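Local coordinates for copper induced nitroreductase D (Lactococcus lactis, PDB 2WQF), which binds flavin mononucleotide and is a copper-induced nitroreductase involved in defence against oxidative stress, at residues L146-I157 and L173-I182; T45-Q56 and K93-D104. All coordinates share one frame; numbering follows the deposited sequence.

Contact 1 (L146-I157 and L173-I182); sequences LGANLQHYNPLI and LRGQLVFGSI. With FMN (flavin mononucleotide), chain B.
Gln176 carries the polar side-chain bonds between 146-157 and 173-182, its amide gripping the turn that follows strand 146-151. Tyr153 N points almost straight at Gln176 OE1 (2.8 Å, 175° at the hydrogen), in the carbonyl plane and on a lone pair. The other end of the same amide, Gln176 NE2, donates to Asn154 OD1 at 3.0 Å, the two amide planes standing 76° apart. With CG anti to the carbonyl carbon (chi1 -55°) and the chain bent at chi2, Gln176 brings both amide ends to this turn. A water accepts from Asn154 ND2 and Arg174 NH1, while Arg174 NH2 forms a salt bridge with Glu127. Backbone bonding is antiparallel, with Gly147-Gly180, Asn149-Val178 and Gln151-Gln176 as hydrogen-bonded pairs. Strand 171-182 has 146-151 along one edge and 97-104 along the other in the central sheet of this FMN-dependent nitroreductase fold; Arg174 and Gly175 form a classic beta bulge opposite Phe101. Apolar contacts are modest: Leu177 CD1 reaches Ala148 CB at 3.8 Å, and Ile157 CG1 meets Leu173 CD2 at 3.7 Å. The end of strand 146-151 and the residue after it supply part of the flavin site, with Tyr14 and Lys189 among the other partners of FMN. His152 ND1 donates nearly straight to FMN O4 (2.8 Å), while the ring's CD2 edge faces Arg174 O. Gln151 NE2 bonds both FMN O2 (3.0 Å) and Asn149 OD1 (2.8 Å), so Asn149 is a second-shell residue orienting the amide, whose OE1 receives a weak bond from FMN N3.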
loop_
_atom_site.group_PDB
_atom_site.type_symbol
_atom_site.label_atom_id
_atom_site.label_comp_id
_atom_site.label_asym_id
_atom_site.label_seq_id
_atom_site.Cartn_x
_atom_site.Cartn_y
_atom_site.Cartn_z
ATOM N N LEU A 146 -15.065 13.021 3.734
ATOM C CA LEU A 146 -15.627 12.308 2.589
ATOM C C LEU A 146 -15.426 10.818 2.732
ATOM O O LEU A 146 -14.432 10.370 3.271
ATOM C CB LEU A 146 -14.988 12.791 1.295
ATOM C CG LEU A 146 -15.212 14.267 0.970
ATOM C CD1 LEU A 146 -14.591 14.671 -0.363
ATOM C CD2 LEU A 146 -16.692 14.613 1.005
ATOM N N GLY A 147 -16.374 10.043 2.250
ATOM C CA GLY A 147 -16.238 8.599 2.265
ATOM C C GLY A 147 -15.818 8.089 0.908
ATOM O O GLY A 147 -15.855 8.803 -0.098
ATOM N N ALA A 148 -15.415 6.837 0.874
ATOM C CA ALA A 148 -15.017 6.207 -0.377
ATOM C C ALA A 148 -15.103 4.703 -0.258
ATOM O O ALA A 148 -15.130 4.147 0.851
ATOM C CB ALA A 148 -13.571 6.620 -0.780
ATOM N N ASN A 149 -15.114 4.038 -1.415
ATOM C CA ASN A 149 -15.009 2.580 -1.496
ATOM C C ASN A 149 -14.175 2.228 -2.725
ATOM O O ASN A 149 -14.095 3.003 -3.675
ATOM C CB ASN A 149 -16.399 1.919 -1.464
ATOM C CG ASN A 149 -17.247 2.278 -2.671
ATOM O OD1 ASN A 149 -17.056 1.753 -3.744
ATOM N ND2 ASN A 149 -18.166 3.185 -2.494
ATOM N N LEU A 150 -13.500 1.094 -2.659
ATOM C CA LEU A 150 -12.549 0.694 -3.670
ATOM C C LEU A 150 -13.076 -0.494 -4.482
ATOM O O LEU A 150 -13.320 -1.567 -3.943
ATOM C CB LEU A 150 -11.209 0.318 -3.005
ATOM C CG LEU A 150 -10.073 -0.049 -3.961
ATOM C CD1 LEU A 150 -9.664 1.132 -4.799
ATOM C CD2 LEU A 150 -8.892 -0.604 -3.176
ATOM N N GLN A 151 -13.241 -0.270 -5.784
ATOM C CA GLN A 151 -13.770 -1.247 -6.705
ATOM C C GLN A 151 -12.726 -1.711 -7.699
ATOM O O GLN A 151 -11.686 -1.060 -7.908
ATOM C CB GLN A 151 -14.979 -0.688 -7.453
ATOM C CG GLN A 151 -16.133 -0.266 -6.573
ATOM C CD GLN A 151 -16.511 -1.346 -5.582
ATOM O OE1 GLN A 151 -16.605 -2.513 -5.940
ATOM N NE2 GLN A 151 -16.692 -0.967 -4.327
ATOM N N HIS A 152 -13.029 -2.850 -8.328
ATOM C CA HIS A 152 -12.161 -3.497 -9.293
ATOM C C HIS A 152 -12.932 -4.015 -10.503
ATOM O O HIS A 152 -13.224 -5.197 -10.620
ATOM C CB HIS A 152 -11.358 -4.601 -8.609
ATOM C CG HIS A 152 -10.448 -4.070 -7.551
ATOM N ND1 HIS A 152 -10.826 -3.962 -6.230
ATOM C CD2 HIS A 152 -9.204 -3.531 -7.633
ATOM C CE1 HIS A 152 -9.833 -3.426 -5.537
ATOM N NE2 HIS A 152 -8.848 -3.130 -6.372
ATOM N N TYR A 153 -13.258 -3.094 -11.406
ATOM C CA TYR A 153 -13.904 -3.438 -12.679
ATOM C C TYR A 153 -12.875 -3.517 -13.807
ATOM O O TYR A 153 -13.230 -3.702 -14.961
ATOM C CB TYR A 153 -15.019 -2.436 -12.984
ATOM C CG TYR A 153 -16.195 -2.636 -12.061
ATOM C CD1 TYR A 153 -17.045 -3.722 -12.223
ATOM C CD2 TYR A 153 -16.434 -1.764 -11.016
ATOM C CE1 TYR A 153 -18.110 -3.926 -11.374
ATOM C CE2 TYR A 153 -17.501 -1.950 -10.164
ATOM C CZ TYR A 153 -18.333 -3.037 -10.340
ATOM O OH TYR A 153 -19.402 -3.222 -9.485
ATOM N N ASN A 154 -11.593 -3.383 -13.451
ATOM C CA ASN A 154 -10.488 -3.782 -14.317
ATOM C C ASN A 154 -10.406 -5.316 -14.319
ATOM O O ASN A 154 -10.661 -5.939 -13.261
ATOM C CB ASN A 154 -9.177 -3.175 -13.802
ATOM C CG ASN A 154 -8.953 -3.448 -12.323
ATOM O OD1 ASN A 154 -9.663 -2.916 -11.479
ATOM N ND2 ASN A 154 -8.023 -4.333 -12.008
ATOM N N PRO A 155 -10.049 -5.935 -15.470
ATOM C CA PRO A 155 -9.671 -5.293 -16.737
ATOM C C PRO A 155 -10.837 -5.023 -17.680
ATOM O O PRO A 155 -10.596 -4.591 -18.787
ATOM C CB PRO A 155 -8.763 -6.336 -17.405
ATOM C CG PRO A 155 -8.875 -7.583 -16.611
ATOM C CD PRO A 155 -9.915 -7.403 -15.560
ATOM N N LEU A 156 -12.067 -5.270 -17.245
ATOM C CA LEU A 156 -13.233 -5.197 -18.122
ATOM C C LEU A 156 -13.385 -3.833 -18.785
ATOM O O LEU A 156 -13.710 -3.743 -19.973
ATOM C CB LEU A 156 -14.498 -5.534 -17.326
ATOM C CG LEU A 156 -14.891 -7.007 -17.206
ATOM C CD1 LEU A 156 -13.735 -7.861 -16.690
ATOM C CD2 LEU A 156 -16.112 -7.130 -16.301
ATOM N N ILE A 157 -13.149 -2.768 -18.014
ATOM C CA ILE A 157 -13.398 -1.403 -18.485
ATOM C C ILE A 157 -12.169 -0.699 -19.023
ATOM O O ILE A 157 -12.266 0.440 -19.464
ATOM C CB ILE A 157 -14.008 -0.528 -17.378
ATOM C CG1 ILE A 157 -13.020 -0.338 -16.228
ATOM C CG2 ILE A 157 -15.303 -1.172 -16.863
ATOM C CD1 ILE A 157 -13.519 0.643 -15.189
ATOM N N LEU A 173 -4.730 -0.184 -15.515
ATOM C CA LEU A 173 -5.721 0.121 -14.489
ATOM C C LEU A 173 -5.648 -0.892 -13.359
ATOM O O LEU A 173 -5.646 -2.095 -13.611
ATOM C CB LEU A 173 -7.127 0.116 -15.125
ATOM C CG LEU A 173 -8.281 0.506 -14.190
ATOM C CD1 LEU A 173 -8.093 1.876 -13.550
ATOM C CD2 LEU A 173 -9.585 0.490 -15.009
ATOM N N ARG A 174 -5.625 -0.412 -12.118
ATOM C CA ARG A 174 -5.555 -1.285 -10.938
ATOM C C ARG A 174 -6.742 -1.218 -9.970
ATOM O O ARG A 174 -7.006 -2.174 -9.248
ATOM C CB ARG A 174 -4.299 -0.992 -10.118
ATOM C CG ARG A 174 -3.015 -0.945 -10.888
ATOM C CD ARG A 174 -2.802 -2.134 -11.782
ATOM N NE ARG A 174 -2.733 -3.422 -11.099
ATOM C CZ ARG A 174 -3.421 -4.518 -11.448
ATOM N NH1 ARG A 174 -4.368 -4.480 -12.386
ATOM N NH2 ARG A 174 -3.200 -5.672 -10.841
ATOM N N GLY A 175 -7.468 -0.121 -9.937
ATOM C CA GLY A 175 -8.479 0.075 -8.914
ATOM C C GLY A 175 -9.266 1.348 -9.193
ATOM O O GLY A 175 -8.773 2.246 -9.877
ATOM N N GLN A 176 -10.487 1.422 -8.677
ATOM C CA GLN A 176 -11.336 2.598 -8.834
ATOM C C GLN A 176 -11.901 2.995 -7.490
ATOM O O GLN A 176 -12.722 2.294 -6.898
ATOM C CB GLN A 176 -12.466 2.353 -9.834
ATOM C CG GLN A 176 -11.972 1.894 -11.190
ATOM C CD GLN A 176 -11.820 0.386 -11.262
ATOM O OE1 GLN A 176 -12.763 -0.346 -10.987
ATOM N NE2 GLN A 176 -10.647 -0.077 -11.645
ATOM N N LEU A 177 -11.458 4.142 -7.005
ATOM C CA LEU A 177 -11.869 4.622 -5.697
ATOM C C LEU A 177 -13.026 5.611 -5.887
ATOM O O LEU A 177 -12.842 6.722 -6.362
ATOM C CB LEU A 177 -10.697 5.252 -4.961
ATOM C CG LEU A 177 -10.955 5.609 -3.508
ATOM C CD1 LEU A 177 -11.079 4.382 -2.599
ATOM C CD2 LEU A 177 -9.833 6.541 -2.994
ATOM N N VAL A 178 -14.231 5.146 -5.577
ATOM C CA VAL A 178 -15.462 5.913 -5.653
ATOM C C VAL A 178 -15.588 6.720 -4.365
ATOM O O VAL A 178 -15.408 6.182 -3.274
ATOM C CB VAL A 178 -16.663 4.974 -5.799
ATOM C CG1 VAL A 178 -17.946 5.752 -5.916
ATOM C CG2 VAL A 178 -16.494 4.114 -7.035
ATOM N N PHE A 179 -15.840 8.026 -4.486
ATOM C CA PHE A 179 -15.823 8.913 -3.325
ATOM C C PHE A 179 -16.916 9.955 -3.367
ATOM O O PHE A 179 -17.445 10.310 -4.423
ATOM C CB PHE A 179 -14.445 9.569 -3.149
ATOM C CG PHE A 179 -14.153 10.672 -4.136
ATOM C CD1 PHE A 179 -14.381 11.990 -3.783
ATOM C CD2 PHE A 179 -13.696 10.382 -5.417
ATOM C CE1 PHE A 179 -14.110 13.017 -4.683
ATOM C CE2 PHE A 179 -13.443 11.407 -6.339
ATOM C CZ PHE A 179 -13.667 12.718 -5.961
ATOM N N GLY A 180 -17.287 10.425 -2.188
ATOM C CA GLY A 180 -18.321 11.440 -2.078
ATOM C C GLY A 180 -18.698 11.734 -0.652
ATOM O O GLY A 180 -17.998 11.355 0.278
ATOM N N SER A 181 -19.802 12.441 -0.476
ATOM C CA SER A 181 -20.283 12.714 0.857
ATOM C C SER A 181 -20.827 11.443 1.497
ATOM O O SER A 181 -21.404 10.597 0.825
ATOM C CB SER A 181 -21.350 13.788 0.822
ATOM O OG SER A 181 -22.400 13.465 -0.080
ATOM N N ILE A 182 -20.620 11.323 2.807
ATOM C CA ILE A 182 -21.084 10.150 3.537
ATOM C C ILE A 182 -22.574 10.259 3.820
ATOM O O ILE A 182 -23.016 11.186 4.477
ATOM C CB ILE A 182 -20.322 10.004 4.859
ATOM C CG1 ILE A 182 -18.828 9.853 4.573
ATOM C CG2 ILE A 182 -20.865 8.817 5.666
ATOM C CD1 ILE A 182 -17.927 9.780 5.827
HETATM N N1 FMN B . -14.273 -3.426 -1.519
HETATM C C2 FMN B . -15.276 -3.528 -2.588
HETATM O O2 FMN B . -16.423 -3.206 -2.375
HETATM N N3 FMN B . -14.878 -4.088 -3.846
HETATM C C4 FMN B . -13.585 -4.499 -4.111
HETATM O O4 FMN B . -13.297 -4.868 -5.215
HETATM C C4A FMN B . -12.591 -4.418 -3.037
HETATM N N5 FMN B . -11.370 -4.817 -3.170
HETATM C C5A FMN B . -10.349 -4.350 -2.177
HETATM C C6 FMN B . -8.897 -4.491 -2.525
HETATM C C7 FMN B . -7.943 -4.036 -1.721
HETATM C C7M FMN B . -6.494 -4.236 -2.109
HETATM C C8 FMN B . -8.348 -3.338 -0.441
HETATM C C8M FMN B . -7.277 -2.746 0.459
HETATM C C9 FMN B . -9.636 -3.227 -0.098
HETATM C C9A FMN B . -10.713 -3.751 -1.014
HETATM N N10 FMN B . -12.104 -3.675 -0.695
HETATM C C10 FMN B . -13.029 -3.839 -1.728
HETATM C "C1'" FMN B . -12.561 -3.113 0.568
HETATM C "C2'" FMN B . -12.278 -4.071 1.722
HETATM O "O2'" FMN B . -13.195 -5.133 1.673
HETATM C "C3'" FMN B . -12.368 -3.270 3.023
HETATM O "O3'" FMN B . -11.278 -2.369 2.981
HETATM C "C4'" FMN B . -12.219 -4.191 4.247
HETATM O "O4'" FMN B . -13.362 -5.025 4.371
HETATM C "C5'" FMN B . -12.021 -3.404 5.541
HETATM O "O5'" FMN B . -13.126 -2.527 5.715
HETATM P P FMN B . -12.877 -0.917 5.809
HETATM O O1P FMN B . -11.875 -0.638 6.856
HETATM O O2P FMN B . -12.380 -0.422 4.398
HETATM O O3P FMN B . -14.303 -0.304 6.155
HETATM O O HOH W 1 -6.650 -5.855 -14.146
#

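Contact 2 (T45-Q56 and K93-D104); sequences TGRLLILTGDAQ and KAAFGTILFFED
Gln56 leaves helix 53-73 with CG anti to the backbone N (chi1 160°) and bends at chi2 (68°), which carries its amide to the start of strand 97-104. Asp104, also with CG anti to its N, swings its carboxylate toward Arg47. At Gln56 the two amide ends work separately: OE1 accepts from Thr98 OG1 at 2.7 Å, in the carbonyl plane and on a lone pair, while NE2 donates to Lys93 O at 3.1 Å from above that carbonyl's plane. Thr98 OG1 is also bonded to Trp60 NE1. A leucine in place of Gln56 would probably leave the Thr98 hydroxyl without its acceptor and Lys93 O without this donor. Between these ends, strands 46-52 and 97-104 run antiparallel, with hydrogen-bonded pairs Arg47-Phe102, Leu49-Leu100 and Leu51-Thr98. Strand 46-52 also pairs in parallel with a strand of the second subunit, so the sheet continues across the dimer interface. One face carries Leu48, whose CD2 lies beside Ile99 CG2 (3.6 Å) and whose CD1 meets Phe101 CD1 (3.8 Å); helix 23-35 covers Leu48 and Ile99. On the other, Leu49 CB sits at the edge of the Phe102 ring and Leu51 CD1 meets Leu100 CD1 (3.8 Å). At the far end, Arg47 NH2 makes a salt bridge to Asp104 OD2 (3.0 Å), and NE reaches the same oxygen; both hydrogen bonds are weak and bent, with the guanidinium and carboxylate planes 89° apart. Arg47 NH1 is held by Gly46 O and Gln44 O. Asp104 is the N-cap residue of helix 105-114, its OD1 accepting from Ala106 N and also bonded to Ser170 OG. Nearby, Thr45 OG1 donates to Glu103 OE1 (2.5 Å) on its syn lone pair.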
loop_
_atom_site.group_PDB
_atom_site.type_symbol
_atom_site.label_atom_id
_atom_site.label_comp_id
_atom_site.label_asym_id
_atom_site.label_seq_id
_atom_site.Cartn_x
_atom_site.Cartn_y
_atom_site.Cartn_z
ATOM N N THR A 45 5.357 5.331 -10.103
ATOM C CA THR A 45 4.691 4.680 -11.218
ATOM C C THR A 45 3.177 4.874 -11.256
ATOM O O THR A 45 2.537 4.539 -12.245
ATOM C CB THR A 45 5.006 3.192 -11.200
ATOM O OG1 THR A 45 4.887 2.715 -9.865
ATOM C CG2 THR A 45 6.424 2.937 -11.656
ATOM N N GLY A 46 2.606 5.434 -10.189
ATOM C CA GLY A 46 1.165 5.623 -10.107
ATOM C C GLY A 46 0.684 6.723 -11.044
ATOM O O GLY A 46 1.347 7.760 -11.198
ATOM N N ARG A 47 -0.470 6.500 -11.662
ATOM C CA ARG A 47 -1.109 7.487 -12.527
ATOM C C ARG A 47 -2.577 7.541 -12.128
ATOM O O ARG A 47 -3.164 6.503 -11.837
ATOM C CB ARG A 47 -1.026 7.076 -13.997
ATOM C CG ARG A 47 0.400 6.788 -14.511
ATOM C CD ARG A 47 1.215 8.084 -14.708
ATOM N NE ARG A 47 2.587 7.825 -15.138
ATOM C CZ ARG A 47 3.646 7.750 -14.330
ATOM N NH1 ARG A 47 3.527 7.930 -13.020
ATOM N NH2 ARG A 47 4.844 7.493 -14.848
ATOM N N LEU A 48 -3.181 8.729 -12.117
ATOM C CA LEU A 48 -4.575 8.874 -11.720
ATOM C C LEU A 48 -5.393 9.574 -12.795
ATOM O O LEU A 48 -4.944 10.562 -13.396
ATOM C CB LEU A 48 -4.717 9.702 -10.453
ATOM C CG LEU A 48 -4.468 9.009 -9.121
ATOM C CD1 LEU A 48 -3.055 8.503 -8.972
ATOM C CD2 LEU A 48 -4.795 9.998 -8.000
ATOM N N LEU A 49 -6.596 9.056 -13.000
ATOM C CA LEU A 49 -7.650 9.751 -13.705
ATOM C C LEU A 49 -8.757 10.044 -12.693
ATOM O O LEU A 49 -9.329 9.124 -12.106
ATOM C CB LEU A 49 -8.176 8.882 -14.843
ATOM C CG LEU A 49 -9.380 9.431 -15.600
ATOM C CD1 LEU A 49 -9.039 10.746 -16.297
ATOM C CD2 LEU A 49 -9.857 8.374 -16.600
ATOM N N ILE A 50 -9.023 11.329 -12.463
ATOM C CA ILE A 50 -9.990 11.777 -11.464
ATOM C C ILE A 50 -11.214 12.312 -12.186
ATOM O O ILE A 50 -11.115 13.301 -12.909
ATOM C CB ILE A 50 -9.401 12.870 -10.568
ATOM C CG1 ILE A 50 -8.141 12.361 -9.860
ATOM C CG2 ILE A 50 -10.423 13.383 -9.560
ATOM C CD1 ILE A 50 -7.260 13.481 -9.255
ATOM N N LEU A 51 -12.342 11.628 -12.018
ATOM C CA LEU A 51 -13.570 11.971 -12.718
ATOM C C LEU A 51 -14.625 12.500 -11.757
ATOM O O LEU A 51 -14.900 11.879 -10.724
ATOM C CB LEU A 51 -14.141 10.719 -13.399
ATOM C CG LEU A 51 -13.194 9.995 -14.365
ATOM C CD1 LEU A 51 -13.943 8.826 -14.955
ATOM C CD2 LEU A 51 -12.638 10.919 -15.451
ATOM N N THR A 52 -15.245 13.613 -12.127
ATOM C CA THR A 52 -16.371 14.170 -11.390
ATOM C C THR A 52 -17.433 14.607 -12.395
ATOM O O THR A 52 -17.218 14.548 -13.608
ATOM C CB THR A 52 -15.965 15.342 -10.467
ATOM O OG1 THR A 52 -15.548 16.463 -11.245
ATOM C CG2 THR A 52 -14.854 14.918 -9.512
ATOM N N GLY A 53 -18.597 15.012 -11.896
ATOM C CA GLY A 53 -19.618 15.587 -12.762
ATOM C C GLY A 53 -20.033 14.679 -13.898
ATOM O O GLY A 53 -20.307 13.487 -13.700
ATOM N N ASP A 54 -20.093 15.244 -15.094
ATOM C CA ASP A 54 -20.511 14.502 -16.280
ATOM C C ASP A 54 -19.636 13.286 -16.544
ATOM O O ASP A 54 -20.121 12.272 -17.006
ATOM C CB ASP A 54 -20.480 15.389 -17.527
ATOM C CG ASP A 54 -21.605 16.395 -17.570
ATOM O OD1 ASP A 54 -22.395 16.470 -16.618
ATOM O OD2 ASP A 54 -21.687 17.119 -18.578
ATOM N N ALA A 55 -18.336 13.390 -16.247
ATOM C CA ALA A 55 -17.420 12.281 -16.478
ATOM C C ALA A 55 -17.723 11.126 -15.524
ATOM O O ALA A 55 -17.619 9.951 -15.889
ATOM C CB ALA A 55 -15.960 12.752 -16.334
ATOM N N GLN A 56 -18.109 11.465 -14.300
ATOM C CA GLN A 56 -18.497 10.471 -13.308
ATOM C C GLN A 56 -19.767 9.726 -13.795
ATOM O O GLN A 56 -19.845 8.499 -13.753
ATOM C CB GLN A 56 -18.739 11.182 -11.977
ATOM C CG GLN A 56 -19.596 10.450 -10.946
ATOM C CD GLN A 56 -18.948 9.211 -10.377
ATOM O OE1 GLN A 56 -17.800 8.885 -10.699
ATOM N NE2 GLN A 56 -19.685 8.509 -9.512
ATOM N N LYS A 93 -22.529 5.390 -9.183
ATOM C CA LYS A 93 -22.809 6.602 -9.969
ATOM C C LYS A 93 -23.210 7.790 -9.095
ATOM O O LYS A 93 -22.786 8.916 -9.352
ATOM C CB LYS A 93 -23.908 6.344 -11.013
ATOM C CG LYS A 93 -24.170 7.552 -11.896
ATOM C CD LYS A 93 -25.250 7.300 -12.949
ATOM C CE LYS A 93 -26.075 8.553 -13.148
ATOM N NZ LYS A 93 -27.229 8.351 -14.051
ATOM N N ALA A 94 -24.041 7.533 -8.080
ATOM C CA ALA A 94 -24.547 8.573 -7.202
ATOM C C ALA A 94 -23.458 9.330 -6.435
ATOM O O ALA A 94 -23.710 10.424 -5.917
ATOM C CB ALA A 94 -25.555 7.973 -6.231
ATOM N N ALA A 95 -22.256 8.758 -6.357
ATOM C CA ALA A 95 -21.129 9.396 -5.686
ATOM C C ALA A 95 -20.691 10.662 -6.431
ATOM O O ALA A 95 -21.077 10.894 -7.572
ATOM C CB ALA A 95 -19.967 8.410 -5.582
ATOM N N PHE A 96 -19.853 11.461 -5.793
ATOM C CA PHE A 96 -19.339 12.694 -6.412
ATOM C C PHE A 96 -18.345 12.411 -7.534
ATOM O O PHE A 96 -18.297 13.114 -8.534
ATOM C CB PHE A 96 -18.661 13.567 -5.351
ATOM C CG PHE A 96 -18.214 14.900 -5.860
ATOM C CD1 PHE A 96 -19.113 15.935 -6.013
ATOM C CD2 PHE A 96 -16.877 15.140 -6.126
ATOM C CE1 PHE A 96 -18.718 17.174 -6.464
ATOM C CE2 PHE A 96 -16.476 16.371 -6.583
ATOM C CZ PHE A 96 -17.397 17.388 -6.743
ATOM N N GLY A 97 -17.522 11.383 -7.359
ATOM C CA GLY A 97 -16.501 11.098 -8.347
ATOM C C GLY A 97 -15.887 9.728 -8.200
ATOM O O GLY A 97 -16.204 8.978 -7.262
ATOM N N THR A 98 -14.970 9.431 -9.116
ATOM C CA THR A 98 -14.228 8.165 -9.134
ATOM C C THR A 98 -12.772 8.495 -9.460
ATOM O O THR A 98 -12.476 9.214 -10.418
ATOM C CB THR A 98 -14.784 7.128 -10.142
ATOM O OG1 THR A 98 -16.168 6.893 -9.869
ATOM C CG2 THR A 98 -14.075 5.816 -10.025
ATOM N N ILE A 99 -11.858 7.965 -8.658
ATOM C CA ILE A 99 -10.433 8.090 -8.917
ATOM C C ILE A 99 -9.927 6.752 -9.436
ATOM O O ILE A 99 -9.946 5.754 -8.712
ATOM C CB ILE A 99 -9.670 8.485 -7.656
ATOM C CG1 ILE A 99 -10.247 9.768 -7.041
ATOM C CG2 ILE A 99 -8.154 8.604 -7.935
ATOM C CD1 ILE A 99 -9.939 9.924 -5.547
ATOM N N LEU A 100 -9.509 6.724 -10.697
ATOM C CA LEU A 100 -8.969 5.510 -11.312
ATOM C C LEU A 100 -7.459 5.518 -11.184
ATOM O O LEU A 100 -6.786 6.456 -11.597
ATOM C CB LEU A 100 -9.395 5.387 -12.771
ATOM C CG LEU A 100 -10.922 5.232 -12.970
ATOM C CD1 LEU A 100 -11.616 6.571 -13.032
ATOM C CD2 LEU A 100 -11.214 4.440 -14.242
ATOM N N PHE A 101 -6.961 4.488 -10.508
ATOM C CA PHE A 101 -5.547 4.289 -10.252
ATOM C C PHE A 101 -4.942 3.351 -11.258
ATOM O O PHE A 101 -5.443 2.255 -11.438
ATOM C CB PHE A 101 -5.359 3.709 -8.851
ATOM C CG PHE A 101 -5.636 4.701 -7.741
ATOM C CD1 PHE A 101 -4.635 5.531 -7.246
ATOM C CD2 PHE A 101 -6.915 4.812 -7.212
ATOM C CE1 PHE A 101 -4.904 6.410 -6.224
ATOM C CE2 PHE A 101 -7.182 5.670 -6.183
ATOM C CZ PHE A 101 -6.188 6.486 -5.692
ATOM N N PHE A 102 -3.843 3.788 -11.880
ATOM C CA PHE A 102 -3.120 3.004 -12.867
ATOM C C PHE A 102 -1.653 2.911 -12.435
ATOM O O PHE A 102 -1.165 3.729 -11.653
ATOM C CB PHE A 102 -3.145 3.648 -14.266
ATOM C CG PHE A 102 -4.512 4.010 -14.789
ATOM C CD1 PHE A 102 -5.073 3.308 -15.848
ATOM C CD2 PHE A 102 -5.192 5.103 -14.286
ATOM C CE1 PHE A 102 -6.337 3.671 -16.369
ATOM C CE2 PHE A 102 -6.441 5.455 -14.775
ATOM C CZ PHE A 102 -7.004 4.765 -15.835
ATOM N N GLU A 103 -0.946 1.920 -12.975
ATOM C CA GLU A 103 0.501 1.820 -12.829
ATOM C C GLU A 103 1.105 1.908 -14.224
ATOM O O GLU A 103 0.675 1.191 -15.150
ATOM C CB GLU A 103 0.894 0.501 -12.163
ATOM C CG GLU A 103 0.586 0.482 -10.665
ATOM C CD GLU A 103 1.477 1.466 -9.896
ATOM O OE1 GLU A 103 2.712 1.413 -10.101
ATOM O OE2 GLU A 103 0.945 2.302 -9.104
ATOM N N ASP A 104 2.099 2.768 -14.388
ATOM C CA ASP A 104 2.716 2.988 -15.690
ATOM C C ASP A 104 3.720 1.866 -16.036
ATOM O O ASP A 104 4.836 1.793 -15.511
ATOM C CB ASP A 104 3.383 4.357 -15.704
ATOM C CG ASP A 104 3.846 4.762 -17.090
ATOM O OD1 ASP A 104 4.029 3.889 -17.958
ATOM O OD2 ASP A 104 4.039 5.959 -17.306
HETATM O O HOH W 2 -19.974 14.909 -9.371
#

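Contacts 1 and 2 are consecutive strand pairs of one sheet, their centres about 8 Å apart, joined where strand 97-104 lies beside 171-182. Leu177 O and Ile99 N are 2.8 Å apart and Arg174 N and Phe101 O also 2.8 Å, both probable hydrogen bonds. Ala95 CB packs on Val178 CG1 at 3.4 Å near the start of strand 97-104. Only contact 1 holds flavin-pocket residues; contact 2 has the side chains of Thr98 and Phe101 about 7 and 8 Å from those of Gln151 and His152, and that of Thr45 about 9 Å from a bound FMN. From strand 146-151, beside the flavin, the order is 171-182, 97-104, then 46-52 and the second subunit.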